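Local coordinates for glutathione S-transferase omega-like 2 (Saccharomyces cerevisiae, PDB 5LKB), which uses glutathione for thiol transferase, dehydroascorbate reductase and dimethylarsinic acid reductase activities, and reacts with glutathionyl-(hydro)quinones, at residues R56-V69 with F94-R106. Residues are numbered along the deposited sequence; the frame is centred on the assembly and turned at random.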
loop_
_atom_site.group_PDB
_atom_site.type_symbol
_atom_site.label_atom_id
_atom_site.label_comp_id
_atom_site.label_asym_id
_atom_site.label_seq_id
_atom_site.Cartn_x
_atom_site.Cartn_y
_atom_site.Cartn_z
ATOM N N ARG A 56 6.247 29.643 -9.040
ATOM C CA ARG A 56 7.308 30.264 -9.820
ATOM C C ARG A 56 7.051 30.154 -11.318
ATOM O O ARG A 56 7.259 31.111 -12.088
ATOM C CB ARG A 56 8.682 29.728 -9.397
ATOM C CG ARG A 56 9.854 30.129 -10.298
ATOM C CD ARG A 56 11.099 29.658 -9.666
ATOM N NE ARG A 56 12.289 29.690 -10.521
ATOM C CZ ARG A 56 12.792 28.697 -11.247
ATOM N NH1 ARG A 56 12.220 27.476 -11.294
ATOM N NH2 ARG A 56 13.936 28.881 -11.889
ATOM N N ALA A 57 6.644 28.984 -11.784
ATOM C CA ALA A 57 6.356 28.838 -13.207
ATOM C C ALA A 57 5.132 29.642 -13.630
ATOM O O ALA A 57 5.178 30.346 -14.658
ATOM C CB ALA A 57 6.153 27.365 -13.550
ATOM N N LEU A 58 4.032 29.536 -12.898
ATOM C CA LEU A 58 2.759 30.136 -13.284
ATOM C C LEU A 58 2.896 31.654 -13.322
ATOM O O LEU A 58 2.258 32.334 -14.135
ATOM C CB LEU A 58 1.649 29.743 -12.301
ATOM C CG LEU A 58 1.109 28.298 -12.418
ATOM C CD1 LEU A 58 0.124 28.012 -11.286
ATOM C CD2 LEU A 58 0.406 28.041 -13.699
ATOM N N LYS A 59 3.714 32.196 -12.433
ATOM C CA LYS A 59 3.873 33.646 -12.385
ATOM C C LYS A 59 5.003 34.128 -13.279
ATOM O O LYS A 59 5.308 35.342 -13.259
ATOM C CB LYS A 59 4.054 34.103 -10.938
ATOM C CG LYS A 59 2.744 34.059 -10.084
ATOM C CD LYS A 59 1.680 34.998 -10.593
ATOM C CE LYS A 59 1.956 36.394 -10.080
ATOM N NZ LYS A 59 1.490 37.472 -11.074
ATOM N N GLY A 60 5.627 33.239 -14.068
ATOM C CA GLY A 60 6.617 33.670 -15.048
ATOM C C GLY A 60 7.927 34.161 -14.496
ATOM O O GLY A 60 8.518 35.105 -15.050
ATOM N N LEU A 61 8.386 33.601 -13.393
ATOM C CA LEU A 61 9.530 34.053 -12.639
ATOM C C LEU A 61 10.745 33.146 -12.765
ATOM O O LEU A 61 11.707 33.294 -12.005
ATOM C CB LEU A 61 9.151 34.256 -11.156
ATOM C CG LEU A 61 8.040 35.229 -10.890
ATOM C CD1 LEU A 61 7.480 35.115 -9.478
ATOM C CD2 LEU A 61 8.610 36.662 -11.148
ATOM N N THR A 62 10.779 32.245 -13.735
ATOM C CA THR A 62 11.892 31.295 -13.795
ATOM C C THR A 62 13.216 31.953 -14.166
ATOM O O THR A 62 14.266 31.499 -13.707
ATOM C CB THR A 62 11.632 30.118 -14.749
ATOM O OG1 THR A 62 11.397 30.582 -16.085
ATOM C CG2 THR A 62 10.414 29.346 -14.348
ATOM N N SER A 63 13.181 33.035 -14.957
ATOM C CA SER A 63 14.404 33.746 -15.278
ATOM C C SER A 63 14.718 34.855 -14.287
ATOM O O SER A 63 15.767 35.485 -14.411
ATOM C CB SER A 63 14.297 34.337 -16.703
ATOM O OG SER A 63 13.416 35.463 -16.734
ATOM N N VAL A 64 13.822 35.124 -13.353
ATOM C CA VAL A 64 13.997 36.168 -12.355
ATOM C C VAL A 64 14.602 35.614 -11.084
ATOM O O VAL A 64 15.421 36.256 -10.416
ATOM C CB VAL A 64 12.630 36.802 -12.077
ATOM C CG1 VAL A 64 12.765 37.912 -10.993
ATOM C CG2 VAL A 64 12.016 37.317 -13.329
ATOM N N ILE A 65 14.216 34.377 -10.757
ATOM C CA ILE A 65 14.611 33.723 -9.529
ATOM C C ILE A 65 15.184 32.365 -9.912
ATOM O O ILE A 65 14.444 31.496 -10.390
ATOM C CB ILE A 65 13.408 33.574 -8.591
ATOM C CG1 ILE A 65 12.917 34.965 -8.209
ATOM C CG2 ILE A 65 13.781 32.787 -7.358
ATOM C CD1 ILE A 65 11.598 34.981 -7.417
ATOM N N GLY A 66 16.492 32.174 -9.738
ATOM C CA GLY A 66 17.112 30.901 -10.089
ATOM C C GLY A 66 16.643 29.821 -9.171
ATOM O O GLY A 66 16.165 30.107 -8.081
ATOM N N CYS A 67 16.896 28.558 -9.551
ATOM C CA CYS A 67 16.530 27.436 -8.694
ATOM C C CYS A 67 17.624 26.376 -8.683
ATOM O O CYS A 67 18.242 26.119 -9.725
ATOM C CB CYS A 67 15.258 26.850 -9.251
ATOM S SG CYS A 67 14.662 25.286 -8.526
ATOM N N SER A 68 17.822 25.761 -7.524
ATOM C CA SER A 68 18.748 24.669 -7.348
ATOM C C SER A 68 18.016 23.589 -6.564
ATOM O O SER A 68 17.103 23.898 -5.788
ATOM C CB SER A 68 20.015 25.060 -6.616
ATOM O OG SER A 68 20.685 26.048 -7.430
ATOM N N VAL A 69 18.436 22.337 -6.737
ATOM C CA VAL A 69 17.667 21.173 -6.246
ATOM C C VAL A 69 18.574 20.262 -5.417
ATOM O O VAL A 69 19.605 19.778 -5.903
ATOM C CB VAL A 69 17.039 20.399 -7.408
ATOM C CG1 VAL A 69 16.172 19.288 -6.810
ATOM C CG2 VAL A 69 16.237 21.285 -8.275
ATOM N N PHE A 94 24.376 25.673 -17.865
ATOM C CA PHE A 94 23.988 26.009 -16.474
ATOM C C PHE A 94 23.003 27.178 -16.406
ATOM O O PHE A 94 22.094 27.190 -15.583
ATOM C CB PHE A 94 25.198 26.219 -15.527
ATOM C CG PHE A 94 26.107 27.368 -15.917
ATOM C CD1 PHE A 94 25.690 28.686 -15.777
ATOM C CD2 PHE A 94 27.389 27.115 -16.409
ATOM C CE1 PHE A 94 26.534 29.746 -16.148
ATOM C CE2 PHE A 94 28.232 28.153 -16.779
ATOM C CZ PHE A 94 27.809 29.475 -16.644
ATOM N N LEU A 95 23.174 28.168 -17.286
ATOM C CA LEU A 95 22.205 29.249 -17.356
ATOM C C LEU A 95 20.795 28.701 -17.546
ATOM O O LEU A 95 19.855 29.099 -16.839
ATOM C CB LEU A 95 22.588 30.165 -18.504
ATOM C CG LEU A 95 21.648 31.340 -18.610
ATOM C CD1 LEU A 95 22.056 32.348 -17.569
ATOM C CD2 LEU A 95 21.692 31.923 -20.017
ATOM N N GLU A 96 20.646 27.757 -18.485
ATOM C CA GLU A 96 19.354 27.136 -18.770
ATOM C C GLU A 96 18.837 26.368 -17.549
ATOM O O GLU A 96 17.635 26.404 -17.248
ATOM C CB GLU A 96 19.510 26.155 -19.937
ATOM N N HIS A 97 19.742 25.685 -16.842
ATOM C CA HIS A 97 19.401 24.903 -15.649
ATOM C C HIS A 97 18.841 25.783 -14.543
ATOM O O HIS A 97 17.759 25.525 -14.020
ATOM C CB HIS A 97 20.640 24.196 -15.145
ATOM C CG HIS A 97 21.172 23.187 -16.112
ATOM N ND1 HIS A 97 22.424 22.630 -15.994
ATOM C CD2 HIS A 97 20.625 22.665 -17.240
ATOM C CE1 HIS A 97 22.609 21.767 -16.985
ATOM N NE2 HIS A 97 21.542 21.785 -17.762
ATOM N N TRP A 98 19.571 26.845 -14.175
ATOM C CA TRP A 98 19.134 27.697 -13.085
ATOM C C TRP A 98 17.786 28.332 -13.362
ATOM O O TRP A 98 17.030 28.628 -12.420
ATOM C CB TRP A 98 20.151 28.810 -12.908
ATOM C CG TRP A 98 21.496 28.376 -12.568
ATOM C CD1 TRP A 98 21.869 27.200 -12.032
ATOM C CD2 TRP A 98 22.689 29.150 -12.713
ATOM N NE1 TRP A 98 23.221 27.155 -11.842
ATOM C CE2 TRP A 98 23.750 28.367 -12.249
ATOM C CE3 TRP A 98 22.954 30.431 -13.224
ATOM C CZ2 TRP A 98 25.067 28.809 -12.259
ATOM C CZ3 TRP A 98 24.260 30.884 -13.210
ATOM C CH2 TRP A 98 25.301 30.071 -12.753
ATOM N N HIS A 99 17.464 28.578 -14.627
ATOM C CA HIS A 99 16.237 29.227 -15.026
ATOM C C HIS A 99 15.191 28.267 -15.561
ATOM O O HIS A 99 14.183 28.704 -16.120
ATOM C CB HIS A 99 16.542 30.342 -16.033
ATOM C CG HIS A 99 17.330 31.462 -15.436
ATOM N ND1 HIS A 99 17.886 32.473 -16.183
ATOM C CD2 HIS A 99 17.650 31.723 -14.146
ATOM C CE1 HIS A 99 18.513 33.312 -15.375
ATOM N NE2 HIS A 99 18.403 32.871 -14.133
ATOM N N ASP A 100 15.392 26.958 -15.359
ATOM C CA ASP A 100 14.437 25.934 -15.758
ATOM C C ASP A 100 13.401 25.790 -14.645
ATOM O O ASP A 100 13.680 26.108 -13.488
ATOM C CB ASP A 100 15.180 24.605 -15.960
ATOM C CG ASP A 100 14.247 23.384 -16.163
ATOM O OD1 ASP A 100 13.698 23.288 -17.293
ATOM O OD2 ASP A 100 14.137 22.496 -15.263
ATOM N N VAL A 101 12.189 25.349 -15.023
ATOM C CA VAL A 101 11.097 25.155 -14.045
ATOM C C VAL A 101 11.453 24.208 -12.913
ATOM O O VAL A 101 10.897 24.320 -11.817
ATOM C CB VAL A 101 9.779 24.699 -14.708
ATOM C CG1 VAL A 101 9.229 25.756 -15.633
ATOM C CG2 VAL A 101 9.994 23.383 -15.431
ATOM N N ALA A 102 12.322 23.242 -13.156
ATOM C CA ALA A 102 12.762 22.263 -12.171
ATOM C C ALA A 102 14.272 22.293 -11.947
ATOM O O ALA A 102 14.879 21.303 -11.579
ATOM C CB ALA A 102 12.260 20.876 -12.583
ATOM N N GLY A 103 14.886 23.485 -12.088
ATOM C CA GLY A 103 16.316 23.571 -11.821
ATOM C C GLY A 103 17.224 22.837 -12.786
ATOM O O GLY A 103 18.409 22.643 -12.477
ATOM N N GLY A 104 16.679 22.335 -13.879
ATOM C CA GLY A 104 17.427 21.530 -14.849
ATOM C C GLY A 104 17.411 20.036 -14.600
ATOM O O GLY A 104 18.028 19.286 -15.384
ATOM N N ILE A 105 16.764 19.573 -13.527
ATOM C CA ILE A 105 16.742 18.141 -13.236
ATOM C C ILE A 105 16.064 17.405 -14.380
ATOM O O ILE A 105 14.949 17.745 -14.786
ATOM C CB ILE A 105 16.021 17.869 -11.912
ATOM C CG1 ILE A 105 16.804 18.438 -10.717
ATOM C CG2 ILE A 105 15.728 16.348 -11.767
ATOM C CD1 ILE A 105 18.137 17.817 -10.465
ATOM N N ARG A 106 16.715 16.356 -14.864
ATOM C CA ARG A 106 16.186 15.592 -15.994
ATOM C C ARG A 106 15.326 14.428 -15.445
ATOM O O ARG A 106 14.142 14.439 -15.724
ATOM C CB ARG A 106 17.326 15.067 -16.883
ATOM C CG ARG A 106 18.167 16.143 -17.526
ATOM C CD ARG A 106 19.143 15.566 -18.625
ATOM N NE ARG A 106 20.550 15.566 -18.182
ATOM C CZ ARG A 106 21.238 14.480 -17.847
ATOM N NH1 ARG A 106 20.696 13.274 -17.908
ATOM N NH2 ARG A 106 22.492 14.606 -17.459
HETATM O O HOH W 1 9.557 26.658 -11.141
HETATM O O HOH W 2 13.367 30.713 -17.937
HETATM O O HOH W 3 19.948 24.536 -11.192
#
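Arg56, in the last turn of helix 47-58, reaches Asp100 and joins the helix-to-strand connection of the thioredoxin-like domain to the loop after helix 95-98, beside edge strand 66-69. Among the polar contacts, its guanidinium meets Asp100 O end-on: NH1 donates at 3.0 Å with an N-H...O angle of 152°, and NH2 donates to the same oxygen. With CG anti to the backbone N (chi1 170°) and the chain extended to NE, the group also grips Ile65 O side-on, NE at 2.8 Å and NH2 both donating. Both carbonyl oxygens lie near the guanidinium plane, which fixes its rotation; Cys67 CB and Thr62 CB flank opposite faces. A leucine in its place would probably leave Asp100 O and Ile65 O without these donors. A single backbone hydrogen bond crosses from Cys67 N to Trp98 O, at 2.9 Å and on a carbonyl lone pair, while strand 66-69 bonds to Leu40 on its other side. In the apolar contacts, Val101 CG1 touches Ala57 CB and Thr62 CG2, and Val69 CG2 meets Ile105 CG1 at 3.8 Å. Over one face of the His99 ring, Ser63 CA makes a CH-pi contact, 3.8 Å from the ring centroid and 15° off its normal.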